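Local coordinates for carbohydrate esterase (Metagenome, PDB 6TKX), which probably cleaves both feruloyl and acetyl ester groups from complex natural xylans, as a bifunctional alpha/beta-hydrolase esterase of the gut microbiota, at residues I82-R87 and Q99-A104. Numbering follows the deposited sequence.
Sequences ISINHR and QDVKAA
A bend at chi3 (-66°) in the chain of R87 swings its guanidinium side-on to the carboxylate of D100, whose CG stands beside its own backbone N, anti to the carbonyl carbon (chi1 -64°). The resulting salt bridge is two-pronged. NE of R87 reaches the syn lone pair of D100 OD2 at 2.9 Å, close to the guanidinium plane and nearly straight. NH2 of R87 meets D100 OD1 at 2.7 Å in a more bent bond that is tilted out of the carboxylate plane, the two flat groups being turned 38° against each other. D100 OD2 also accepts the backbone N of R87 on its anti side, at 2.9 Å, so that one carboxylate holds both the main chain and the side chain of R87, while D100 OD1 takes a further bond from H32. With a leucine in place of D100, the guanidinium and backbone N-H of R87 would probably lose their shared acceptor and the loop after the strand would be freer to shift. H86 rests its CB on CB of D100 (4.1 Å) and directs its ring away from the helix, onto Y53, with ND1 bonded to R87 O at 2.7 Å. Toward the strand the contact becomes apolar: CG2 of I84 packs on CB of A104 at 4.0 Å, while I84 CD1 touches both A104 CB and V101 CG2. I52 of the neighbouring parallel strand touches both I84 and V101. The joint thus pins the C-terminal end of strand 80-84 and its following loop onto helix 96-110, the layering of a helix on the central sheet characteristic of the alpha/beta-hydrolase fold.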
ATOM      1  N   ILE A  82      -5.332   6.862   7.500  1.00 35.17           N
ATOM      2  CA  ILE A  82      -6.209   5.708   7.671  1.00 33.71           C
ATOM      3  C   ILE A  82      -5.326   4.488   7.488  1.00 37.32           C
ATOM      4  O   ILE A  82      -4.889   4.221   6.368  1.00 41.06           O
ATOM      5  CB  ILE A  82      -7.374   5.670   6.665  1.00 37.43           C
ATOM      6  CG1 ILE A  82      -8.276   6.924   6.694  1.00 37.36           C
ATOM      7  CG2 ILE A  82      -8.232   4.409   6.925  1.00 30.88           C
ATOM      8  CD1 ILE A  82      -7.712   8.073   5.964  1.00 39.85           C
ATOM      9  N   SER A  83      -5.119   3.710   8.550  1.00 32.58           N
ATOM     10  CA  SER A  83      -4.250   2.527   8.504  1.00 40.72           C
ATOM     11  C   SER A  83      -5.083   1.253   8.523  1.00 37.92           C
ATOM     12  O   SER A  83      -5.870   1.037   9.439  1.00 32.58           O
ATOM     13  CB  SER A  83      -3.264   2.530   9.669  1.00 33.52           C
ATOM     14  OG  SER A  83      -2.350   1.452   9.551  1.00 37.53           O
ATOM     15  N   ILE A  84      -4.892   0.390   7.529  1.00 28.02           N
ATOM     16  CA  ILE A  84      -5.780  -0.751   7.345  1.00 30.94           C
ATOM     17  C   ILE A  84      -5.100  -2.082   7.620  1.00 32.27           C
ATOM     18  O   ILE A  84      -3.871  -2.244   7.499  1.00 33.04           O
ATOM     19  CB  ILE A  84      -6.364  -0.716   5.912  1.00 42.81           C
ATOM     20  CG1 ILE A  84      -5.271  -0.986   4.859  1.00 38.20           C
ATOM     21  CG2 ILE A  84      -6.991   0.653   5.699  1.00 41.61           C
ATOM     22  CD1 ILE A  84      -5.806  -1.295   3.439  1.00 39.91           C
ATOM     23  N   ASN A  85      -5.924  -3.038   8.020  1.00 36.45           N
ATOM     24  CA  ASN A  85      -5.575  -4.447   8.005  1.00 32.97           C
ATOM     25  C   ASN A  85      -5.988  -5.070   6.674  1.00 37.51           C
ATOM     26  O   ASN A  85      -6.881  -4.571   5.980  1.00 34.17           O
ATOM     27  CB  ASN A  85      -6.260  -5.210   9.145  1.00 37.48           C
ATOM     28  CG  ASN A  85      -5.641  -4.911  10.514  1.00 37.81           C
ATOM     29  OD1 ASN A  85      -4.493  -4.472  10.613  1.00 31.56           O
ATOM     30  ND2 ASN A  85      -6.412  -5.153  11.580  1.00 38.12           N
ATOM     31  N   HIS A  86      -5.341  -6.195   6.342  1.00 37.27           N
ATOM     32  CA  HIS A  86      -5.734  -7.059   5.227  1.00 38.69           C
ATOM     33  C   HIS A  86      -5.598  -8.513   5.664  1.00 35.32           C
ATOM     34  O   HIS A  86      -4.938  -8.821   6.657  1.00 32.60           O
ATOM     35  CB  HIS A  86      -4.908  -6.776   3.963  1.00 37.38           C
ATOM     36  CG  HIS A  86      -3.457  -7.143   4.072  1.00 35.21           C
ATOM     37  ND1 HIS A  86      -3.025  -8.452   4.096  1.00 38.32           N
ATOM     38  CD2 HIS A  86      -2.338  -6.378   4.126  1.00 29.34           C
ATOM     39  CE1 HIS A  86      -1.708  -8.476   4.182  1.00 37.81           C
ATOM     40  NE2 HIS A  86      -1.266  -7.230   4.196  1.00 38.32           N
ATOM     41  N   ARG A  87      -6.261  -9.416   4.947  1.00 37.35           N
ATOM     42  CA  ARG A  87      -6.160 -10.820   5.318  1.00 36.86           C
ATOM     43  C   ARG A  87      -4.767 -11.384   5.008  1.00 37.99           C
ATOM     44  O   ARG A  87      -4.069 -10.963   4.081  1.00 36.39           O
ATOM     45  CB  ARG A  87      -7.207 -11.675   4.613  1.00 39.57           C
ATOM     46  CG  ARG A  87      -8.577 -11.678   5.263  1.00 39.08           C
ATOM     47  CD  ARG A  87      -9.596 -12.216   4.253  1.00 44.52           C
ATOM     48  NE  ARG A  87      -9.776 -11.329   3.098  1.00 38.00           N
ATOM     49  CZ  ARG A  87     -10.488 -11.656   2.027  1.00 39.91           C
ATOM     50  NH1 ARG A  87     -11.056 -12.844   1.971  1.00 31.64           N
ATOM     51  NH2 ARG A  87     -10.633 -10.806   1.018  1.00 37.47           N
ATOM     52  N   GLN A  99      -8.536  -7.256  -2.761  1.00 39.29           N
ATOM     53  CA  GLN A  99      -9.947  -6.985  -2.550  1.00 43.69           C
ATOM     54  C   GLN A  99     -10.157  -6.303  -1.210  1.00 43.82           C
ATOM     55  O   GLN A  99     -11.016  -5.422  -1.067  1.00 42.80           O
ATOM     56  CB  GLN A  99     -10.722  -8.290  -2.619  1.00 41.51           C
ATOM     57  CG  GLN A  99     -10.694  -8.954  -3.995  1.00 45.73           C
ATOM     58  CD  GLN A  99     -11.732 -10.052  -4.125  1.00 47.65           C
ATOM     59  OE1 GLN A  99     -12.382 -10.423  -3.140  1.00 49.46           O
ATOM     60  NE2 GLN A  99     -11.890 -10.592  -5.352  1.00 51.37           N
ATOM     61  N   ASP A 100      -9.360  -6.692  -0.208  1.00 37.98           N
ATOM     62  CA  ASP A 100      -9.426  -6.008   1.079  1.00 38.13           C
ATOM     63  C   ASP A 100      -9.068  -4.544   0.931  1.00 41.21           C
ATOM     64  O   ASP A 100      -9.806  -3.668   1.398  1.00 40.29           O
ATOM     65  CB  ASP A 100      -8.517  -6.709   2.076  1.00 33.54           C
ATOM     66  CG  ASP A 100      -8.982  -8.083   2.335  1.00 40.15           C
ATOM     67  OD1 ASP A 100     -10.144  -8.348   1.902  1.00 39.04           O
ATOM     68  OD2 ASP A 100      -8.218  -8.904   2.889  1.00 36.01           O
ATOM     69  N   VAL A 101      -7.948  -4.255   0.265  1.00 38.35           N
ATOM     70  CA  VAL A 101      -7.538  -2.853   0.114  1.00 39.90           C
ATOM     71  C   VAL A 101      -8.633  -2.062  -0.609  1.00 42.14           C
ATOM     72  O   VAL A 101      -9.007  -0.955  -0.201  1.00 35.11           O
ATOM     73  CB  VAL A 101      -6.183  -2.743  -0.619  1.00 39.22           C
ATOM     74  CG1 VAL A 101      -5.807  -1.287  -0.821  1.00 34.41           C
ATOM     75  CG2 VAL A 101      -5.019  -3.530   0.135  1.00 40.41           C
ATOM     76  N   LYS A 102      -9.151  -2.617  -1.706  1.00 45.63           N
ATOM     77  CA  LYS A 102     -10.186  -1.924  -2.469  1.00 44.83           C
ATOM     78  C   LYS A 102     -11.421  -1.659  -1.611  1.00 39.98           C
ATOM     79  O   LYS A 102     -11.969  -0.553  -1.631  1.00 36.11           O
ATOM     80  CB  LYS A 102     -10.552  -2.751  -3.697  1.00 43.10           C
ATOM     81  CG  LYS A 102      -9.380  -3.008  -4.665  1.00 46.52           C
ATOM     82  CD  LYS A 102      -9.026  -1.797  -5.559  1.00 42.58           C
ATOM     83  CE  LYS A 102      -8.108  -2.188  -6.744  1.00 40.75           C
ATOM     84  NZ  LYS A 102      -7.844  -1.065  -7.700  1.00 40.52           N
ATOM     85  N   ALA A 103     -11.883  -2.678  -0.869  1.00 39.54           N
ATOM     86  CA  ALA A 103     -12.988  -2.500   0.069  1.00 45.68           C
ATOM     87  C   ALA A 103     -12.705  -1.387   1.074  1.00 44.73           C
ATOM     88  O   ALA A 103     -13.579  -0.562   1.376  1.00 41.27           O
ATOM     89  CB  ALA A 103     -13.255  -3.819   0.789  1.00 44.02           C
ATOM     90  N   ALA A 104     -11.479  -1.341   1.596  1.00 43.80           N
ATOM     91  CA  ALA A 104     -11.143  -0.310   2.562  1.00 37.39           C
ATOM     92  C   ALA A 104     -11.273   1.051   1.917  1.00 42.40           C
ATOM     93  O   ALA A 104     -11.710   2.024   2.549  1.00 42.34           O
ATOM     94  CB  ALA A 104      -9.733  -0.545   3.107  1.00 39.29           C
TER